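Local coordinates for protein monalysin (Pseudomonas entomophila, PDB 4MKQ) that forms pores in host cell membranes as an aerolysin-like beta-barrel toxin, contributing to intestinal damage and death in infected Drosophila, at residues 17-29 and 119-132. Numbering follows the deposited sequence.
Sequences DGYLLDYSSPKQG and KRVIVPSSNAVTPL
Q28 donates its amide NE2 to the backbone carbonyl O of T130 at 2.8 Å, meeting the oxygen almost in line with its C=O bond, although that oxygen is tilted 26° from the Q28 amide plane. With CG anti to its own carbonyl carbon (chi1 -72°) and the chain extended beyond it, Q28 brings CG and CD alongside the same oxygen that NE2 grips. A water also bridges the backbones, donating to Q28 O and accepting from L132 N, while L132 CD1 packs 4.0 Å from Q28 O. The rest of the contact is mostly apolar. The P26 ring packs against two valines: its CG meets V123 CG1 end-on at 3.9 Å and also touches V129 CG2, whereas V129 CG1 rests on the P26 carbonyl. Nearer the helix end, L21 and V121 run alongside each other, pointing opposite ways, with CD2 of L21 3.7 Å from CG1 of V121. The second methyl of L21, CD1, crosses the aliphatic base of K119. CG2 of V121 touches CB of Y23. The contact thus lays the loop after helix 13-20 along the end of strand 106-124 and the turn that follows, within the aerolysin-like fold. Strands 46-65 and 71-84 flank it, L59 of the first touching both L21 and P26 and V76 of the second touching L21, while G69 and S68 of a second subunit pack against I122 and P124, respectively.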
ATOM      1  N   ASP A  17     -20.674   2.851  -1.021  1.00 25.91           N
ATOM      2  CA  ASP A  17     -19.647   3.758  -1.544  1.00 26.20           C
ATOM      3  C   ASP A  17     -20.279   4.985  -2.191  1.00 29.62           C
ATOM      4  O   ASP A  17     -19.846   6.101  -1.915  1.00 29.57           O
ATOM      5  CB  ASP A  17     -18.713   3.041  -2.544  1.00 28.65           C
ATOM      6  CG  ASP A  17     -17.926   1.867  -1.982  1.00 43.27           C
ATOM      7  OD1 ASP A  17     -17.776   1.784  -0.738  1.00 44.28           O
ATOM      8  OD2 ASP A  17     -17.434   1.046  -2.786  1.00 50.85           O
ATOM      9  N   GLY A  18     -21.312   4.766  -3.008  1.00 25.65           N
ATOM     10  CA  GLY A  18     -22.050   5.818  -3.704  1.00 25.33           C
ATOM     11  C   GLY A  18     -22.655   6.859  -2.785  1.00 29.28           C
ATOM     12  O   GLY A  18     -22.603   8.056  -3.085  1.00 29.36           O
ATOM     13  N   TYR A  19     -23.209   6.411  -1.644  1.00 25.28           N
ATOM     14  CA  TYR A  19     -23.815   7.288  -0.649  1.00 25.02           C
ATOM     15  C   TYR A  19     -22.763   8.072   0.146  1.00 29.12           C
ATOM     16  O   TYR A  19     -22.905   9.286   0.304  1.00 28.74           O
ATOM     17  CB  TYR A  19     -24.757   6.497   0.292  1.00 26.08           C
ATOM     18  CG  TYR A  19     -25.276   7.314   1.458  1.00 27.50           C
ATOM     19  CD1 TYR A  19     -26.257   8.284   1.275  1.00 29.31           C
ATOM     20  CD2 TYR A  19     -24.759   7.142   2.739  1.00 28.30           C
ATOM     21  CE1 TYR A  19     -26.709   9.066   2.337  1.00 29.89           C
ATOM     22  CE2 TYR A  19     -25.197   7.922   3.808  1.00 29.23           C
ATOM     23  CZ  TYR A  19     -26.170   8.887   3.600  1.00 36.57           C
ATOM     24  OH  TYR A  19     -26.614   9.658   4.646  1.00 38.12           O
ATOM     25  N   LEU A  20     -21.734   7.376   0.667  1.00 25.92           N
ATOM     26  CA  LEU A  20     -20.685   7.964   1.501  1.00 25.73           C
ATOM     27  C   LEU A  20     -19.681   8.814   0.739  1.00 31.54           C
ATOM     28  O   LEU A  20     -19.480   9.976   1.101  1.00 30.79           O
ATOM     29  CB  LEU A  20     -19.958   6.888   2.336  1.00 25.47           C
ATOM     30  CG  LEU A  20     -20.792   6.104   3.356  1.00 29.49           C
ATOM     31  CD1 LEU A  20     -19.971   5.019   3.997  1.00 29.45           C
ATOM     32  CD2 LEU A  20     -21.367   7.010   4.426  1.00 31.06           C
ATOM     33  N   LEU A  21     -19.030   8.231  -0.291  1.00 30.26           N
ATOM     34  CA  LEU A  21     -18.013   8.907  -1.103  1.00 31.15           C
ATOM     35  C   LEU A  21     -18.647   9.826  -2.149  1.00 38.25           C
ATOM     36  O   LEU A  21     -18.402   9.686  -3.352  1.00 38.50           O
ATOM     37  CB  LEU A  21     -17.029   7.906  -1.747  1.00 31.13           C
ATOM     38  CG  LEU A  21     -16.299   6.935  -0.817  1.00 35.34           C
ATOM     39  CD1 LEU A  21     -15.832   5.719  -1.577  1.00 35.46           C
ATOM     40  CD2 LEU A  21     -15.127   7.594  -0.117  1.00 36.79           C
ATOM     41  N   ASP A  22     -19.476  10.759  -1.674  1.00 36.95           N
ATOM     42  CA  ASP A  22     -20.158  11.766  -2.480  1.00 37.78           C
ATOM     43  C   ASP A  22     -19.301  13.027  -2.378  1.00 44.36           C
ATOM     44  O   ASP A  22     -19.130  13.555  -1.282  1.00 44.14           O
ATOM     45  CB  ASP A  22     -21.583  12.017  -1.922  1.00 39.54           C
ATOM     46  CG  ASP A  22     -22.508  12.853  -2.799  1.00 50.49           C
ATOM     47  OD1 ASP A  22     -22.006  13.740  -3.525  1.00 51.22           O
ATOM     48  OD2 ASP A  22     -23.736  12.630  -2.744  1.00 55.88           O
ATOM     49  N   TYR A  23     -18.722  13.481  -3.508  1.00 42.77           N
ATOM     50  CA  TYR A  23     -17.864  14.671  -3.513  1.00 43.50           C
ATOM     51  C   TYR A  23     -18.610  15.968  -3.166  1.00 47.77           C
ATOM     52  O   TYR A  23     -18.027  16.838  -2.517  1.00 47.73           O
ATOM     53  CB  TYR A  23     -17.090  14.809  -4.840  1.00 45.58           C
ATOM     54  CG  TYR A  23     -17.909  15.310  -6.010  1.00 48.94           C
ATOM     55  CD1 TYR A  23     -18.572  14.422  -6.853  1.00 51.35           C
ATOM     56  CD2 TYR A  23     -17.980  16.669  -6.307  1.00 50.06           C
ATOM     57  CE1 TYR A  23     -19.320  14.879  -7.937  1.00 53.17           C
ATOM     58  CE2 TYR A  23     -18.742  17.138  -7.372  1.00 51.17           C
ATOM     59  CZ  TYR A  23     -19.405  16.239  -8.189  1.00 60.51           C
ATOM     60  OH  TYR A  23     -20.132  16.708  -9.252  1.00 62.85           O
ATOM     61  N   SER A  24     -19.874  16.104  -3.634  1.00 44.14           N
ATOM     62  CA  SER A  24     -20.698  17.297  -3.426  1.00 43.79           C
ATOM     63  C   SER A  24     -21.131  17.467  -1.982  1.00 47.28           C
ATOM     64  O   SER A  24     -21.218  18.598  -1.502  1.00 47.60           O
ATOM     65  CB  SER A  24     -21.899  17.313  -4.366  1.00 47.81           C
ATOM     66  OG  SER A  24     -22.816  16.263  -4.113  1.00 59.56           O
ATOM     67  N   SER A  25     -21.382  16.341  -1.284  1.00 42.64           N
ATOM     68  CA  SER A  25     -21.773  16.305   0.124  1.00 41.68           C
ATOM     69  C   SER A  25     -21.369  14.960   0.758  1.00 44.12           C
ATOM     70  O   SER A  25     -22.194  14.047   0.789  1.00 44.09           O
ATOM     71  CB  SER A  25     -23.273  16.568   0.288  1.00 45.02           C
ATOM     72  OG  SER A  25     -23.709  16.478   1.636  1.00 53.64           O
ATOM     73  N   PRO A  26     -20.110  14.807   1.249  1.00 39.22           N
ATOM     74  CA  PRO A  26     -19.722  13.530   1.881  1.00 38.30           C
ATOM     75  C   PRO A  26     -20.516  13.254   3.160  1.00 39.29           C
ATOM     76  O   PRO A  26     -20.826  14.188   3.905  1.00 38.86           O
ATOM     77  CB  PRO A  26     -18.221  13.708   2.146  1.00 40.12           C
ATOM     78  CG  PRO A  26     -18.015  15.168   2.228  1.00 44.72           C
ATOM     79  CD  PRO A  26     -18.995  15.777   1.269  1.00 40.49           C
ATOM     80  N   LYS A  27     -20.882  11.982   3.386  1.00 33.08           N
ATOM     81  CA  LYS A  27     -21.664  11.591   4.554  1.00 31.68           C
ATOM     82  C   LYS A  27     -20.862  10.855   5.608  1.00 33.81           C
ATOM     83  O   LYS A  27     -20.023  10.023   5.272  1.00 33.69           O
ATOM     84  CB  LYS A  27     -22.902  10.797   4.143  1.00 33.58           C
ATOM     85  CG  LYS A  27     -24.109  11.696   3.938  1.00 40.08           C
ATOM     86  CD  LYS A  27     -24.287  12.095   2.495  1.00 43.55           C
ATOM     87  CE  LYS A  27     -25.216  13.269   2.352  1.00 46.32           C
ATOM     88  NZ  LYS A  27     -25.268  13.752   0.949  1.00 53.04           N
ATOM     89  N   GLN A  28     -21.135  11.160   6.889  1.00 28.80           N
ATOM     90  CA  GLN A  28     -20.451  10.586   8.045  1.00 28.16           C
ATOM     91  C   GLN A  28     -20.545   9.066   8.089  1.00 31.45           C
ATOM     92  O   GLN A  28     -19.521   8.393   8.189  1.00 31.66           O
ATOM     93  CB  GLN A  28     -20.969  11.192   9.355  1.00 29.28           C
ATOM     94  CG  GLN A  28     -20.539  12.629   9.587  1.00 41.24           C
ATOM     95  CD  GLN A  28     -21.045  13.123  10.913  1.00 59.01           C
ATOM     96  OE1 GLN A  28     -22.233  13.403  11.087  1.00 56.83           O
ATOM     97  NE2 GLN A  28     -20.155  13.226  11.884  1.00 47.13           N
ATOM     98  N   GLY A  29     -21.759   8.543   7.998  1.00 26.46           N
ATOM     99  CA  GLY A  29     -21.984   7.108   8.044  1.00 25.59           C
ATOM    100  C   GLY A  29     -23.351   6.659   7.583  1.00 28.06           C
ATOM    101  O   GLY A  29     -24.235   7.475   7.298  1.00 27.59           O
ATOM    102  N   LYS A 119     -11.313   2.386  -2.243  1.00 39.47           N
ATOM    103  CA  LYS A 119     -11.921   3.564  -2.878  1.00 38.58           C
ATOM    104  C   LYS A 119     -11.828   4.832  -2.026  1.00 40.97           C
ATOM    105  O   LYS A 119     -12.133   4.812  -0.832  1.00 40.44           O
ATOM    106  CB  LYS A 119     -13.372   3.278  -3.291  1.00 41.19           C
ATOM    107  CG  LYS A 119     -13.856   4.082  -4.488  1.00 55.22           C
ATOM    108  CD  LYS A 119     -15.087   3.413  -5.133  1.00 66.69           C
ATOM    109  CE  LYS A 119     -15.680   4.328  -6.193  1.00 78.76           C
ATOM    110  NZ  LYS A 119     -14.747   4.677  -7.315  1.00 88.86           N
ATOM    111  N   ARG A 120     -11.369   5.923  -2.656  1.00 36.76           N
ATOM    112  CA  ARG A 120     -11.169   7.236  -2.033  1.00 36.05           C
ATOM    113  C   ARG A 120     -11.807   8.356  -2.852  1.00 38.99           C
ATOM    114  O   ARG A 120     -11.961   8.220  -4.068  1.00 38.71           O
ATOM    115  CB  ARG A 120      -9.670   7.528  -1.819  1.00 36.24           C
ATOM    116  CG  ARG A 120      -8.979   6.598  -0.819  1.00 48.16           C
ATOM    117  CD  ARG A 120      -7.557   7.019  -0.504  1.00 61.25           C
ATOM    118  NE  ARG A 120      -6.606   6.616  -1.542  1.00 73.46           N
ATOM    119  CZ  ARG A 120      -5.285   6.728  -1.442  1.00 90.08           C
ATOM    120  NH1 ARG A 120      -4.733   7.217  -0.337  1.00 78.55           N
ATOM    121  NH2 ARG A 120      -4.505   6.344  -2.441  1.00 78.16           N
ATOM    122  N   VAL A 121     -12.179   9.464  -2.182  1.00 34.76           N
ATOM    123  CA  VAL A 121     -12.783  10.626  -2.833  1.00 34.36           C
ATOM    124  C   VAL A 121     -12.090  11.919  -2.375  1.00 38.85           C
ATOM    125  O   VAL A 121     -11.787  12.078  -1.190  1.00 38.03           O
ATOM    126  CB  VAL A 121     -14.344  10.667  -2.710  1.00 38.00           C
ATOM    127  CG1 VAL A 121     -14.824  11.091  -1.319  1.00 37.57           C
ATOM    128  CG2 VAL A 121     -14.970  11.548  -3.788  1.00 37.76           C
ATOM    129  N   ILE A 122     -11.808  12.813  -3.329  1.00 36.54           N
ATOM    130  CA  ILE A 122     -11.205  14.117  -3.059  1.00 36.93           C
ATOM    131  C   ILE A 122     -12.328  15.161  -2.971  1.00 43.21           C
ATOM    132  O   ILE A 122     -13.092  15.345  -3.915  1.00 42.89           O
ATOM    133  CB  ILE A 122     -10.043  14.459  -4.028  1.00 39.87           C
ATOM    134  CG1 ILE A 122      -9.335  15.771  -3.630  1.00 40.20           C
ATOM    135  CG2 ILE A 122     -10.475  14.451  -5.498  1.00 40.70           C
ATOM    136  CD1 ILE A 122      -7.861  15.617  -3.408  1.00 46.74           C
ATOM    137  N   VAL A 123     -12.448  15.795  -1.800  1.00 41.72           N
ATOM    138  CA  VAL A 123     -13.496  16.761  -1.457  1.00 42.49           C
ATOM    139  C   VAL A 123     -12.860  18.126  -1.086  1.00 48.75           C
ATOM    140  O   VAL A 123     -11.885  18.128  -0.330  1.00 48.99           O
ATOM    141  CB  VAL A 123     -14.336  16.159  -0.279  1.00 46.39           C
ATOM    142  CG1 VAL A 123     -15.224  17.194   0.410  1.00 46.10           C
ATOM    143  CG2 VAL A 123     -15.161  14.958  -0.734  1.00 46.29           C
ATOM    144  N   PRO A 124     -13.389  19.288  -1.553  1.00 46.14           N
ATOM    145  CA  PRO A 124     -12.825  20.578  -1.109  1.00 46.18           C
ATOM    146  C   PRO A 124     -13.173  20.819   0.362  1.00 51.01           C
ATOM    147  O   PRO A 124     -14.265  20.436   0.790  1.00 50.65           O
ATOM    148  CB  PRO A 124     -13.511  21.611  -2.019  1.00 47.82           C
ATOM    149  CG  PRO A 124     -14.268  20.821  -3.047  1.00 52.15           C
ATOM    150  CD  PRO A 124     -14.557  19.498  -2.426  1.00 47.75           C
ATOM    151  N   SER A 125     -12.253  21.439   1.134  1.00 48.38           N
ATOM    152  CA  SER A 125     -12.412  21.720   2.574  1.00 48.48           C
ATOM    153  C   SER A 125     -13.748  22.379   2.965  1.00 52.08           C
ATOM    154  O   SER A 125     -14.201  22.210   4.100  1.00 51.82           O
ATOM    155  CB  SER A 125     -11.242  22.548   3.097  1.00 52.67           C
ATOM    156  OG  SER A 125     -11.162  23.801   2.438  1.00 62.83           O
ATOM    157  N   SER A 126     -14.376  23.112   2.022  1.00 48.22           N
ATOM    158  CA  SER A 126     -15.664  23.782   2.214  1.00 47.88           C
ATOM    159  C   SER A 126     -16.813  22.767   2.342  1.00 51.78           C
ATOM    160  O   SER A 126     -17.795  23.042   3.036  1.00 51.30           O
ATOM    161  CB  SER A 126     -15.939  24.753   1.070  1.00 50.89           C
ATOM    162  OG  SER A 126     -15.955  24.089  -0.184  1.00 58.55           O
ATOM    163  N   ASN A 127     -16.678  21.602   1.669  1.00 47.99           N
ATOM    164  CA  ASN A 127     -17.657  20.513   1.690  1.00 47.45           C
ATOM    165  C   ASN A 127     -17.273  19.415   2.694  1.00 50.91           C
ATOM    166  O   ASN A 127     -18.048  18.473   2.877  1.00 51.12           O
ATOM    167  CB  ASN A 127     -17.830  19.894   0.299  1.00 47.74           C
ATOM    168  CG  ASN A 127     -18.245  20.813  -0.823  1.00 74.22           C
ATOM    169  OD1 ASN A 127     -19.046  21.753  -0.683  1.00 71.17           O
ATOM    170  ND2 ASN A 127     -17.805  20.455  -2.005  1.00 65.92           N
ATOM    171  N   ALA A 128     -16.090  19.523   3.335  1.00 46.33           N
ATOM    172  CA  ALA A 128     -15.591  18.539   4.305  1.00 45.53           C
ATOM    173  C   ALA A 128     -16.482  18.379   5.542  1.00 47.92           C
ATOM    174  O   ALA A 128     -17.065  19.353   6.022  1.00 47.54           O
ATOM    175  CB  ALA A 128     -14.168  18.879   4.721  1.00 46.21           C
ATOM    176  N   VAL A 129     -16.589  17.133   6.036  1.00 43.27           N
ATOM    177  CA  VAL A 129     -17.369  16.747   7.219  1.00 42.38           C
ATOM    178  C   VAL A 129     -16.457  16.231   8.330  1.00 45.20           C
ATOM    179  O   VAL A 129     -15.323  15.832   8.055  1.00 44.83           O
ATOM    180  CB  VAL A 129     -18.505  15.733   6.907  1.00 45.94           C
ATOM    181  CG1 VAL A 129     -19.659  16.402   6.171  1.00 45.73           C
ATOM    182  CG2 VAL A 129     -17.991  14.510   6.149  1.00 45.64           C
ATOM    183  N   THR A 130     -16.959  16.228   9.578  1.00 40.94           N
ATOM    184  CA  THR A 130     -16.228  15.727  10.741  1.00 40.28           C
ATOM    185  C   THR A 130     -16.413  14.198  10.778  1.00 42.04           C
ATOM    186  O   THR A 130     -17.537  13.735  10.990  1.00 41.23           O
ATOM    187  CB  THR A 130     -16.705  16.426  12.031  1.00 49.32           C
ATOM    188  OG1 THR A 130     -16.744  17.840  11.821  1.00 50.98           O
ATOM    189  CG2 THR A 130     -15.824  16.105  13.233  1.00 47.15           C
ATOM    190  N   PRO A 131     -15.347  13.397  10.542  1.00 37.27           N
ATOM    191  CA  PRO A 131     -15.517  11.940  10.557  1.00 36.49           C
ATOM    192  C   PRO A 131     -15.793  11.386  11.945  1.00 39.04           C
ATOM    193  O   PRO A 131     -15.348  11.959  12.940  1.00 38.76           O
ATOM    194  CB  PRO A 131     -14.177  11.413  10.020  1.00 38.18           C
ATOM    195  CG  PRO A 131     -13.481  12.596   9.436  1.00 42.75           C
ATOM    196  CD  PRO A 131     -13.946  13.754  10.252  1.00 38.55           C
ATOM    197  N   LEU A 132     -16.532  10.269  12.002  1.00 34.47           N
ATOM    198  CA  LEU A 132     -16.831   9.568  13.246  1.00 33.88           C
ATOM    199  C   LEU A 132     -15.571   8.812  13.659  1.00 37.09           C
ATOM    200  O   LEU A 132     -14.778   8.429  12.795  1.00 36.84           O
ATOM    201  CB  LEU A 132     -17.986   8.565  13.050  1.00 33.82           C
ATOM    202  CG  LEU A 132     -19.371   9.126  12.725  1.00 38.43           C
ATOM    203  CD1 LEU A 132     -20.249   8.059  12.100  1.00 38.72           C
ATOM    204  CD2 LEU A 132     -20.045   9.695  13.959  1.00 40.30           C
TER
HETATM  205  O   HOH W   1     -17.415   9.578   9.402  1.00 16.59           O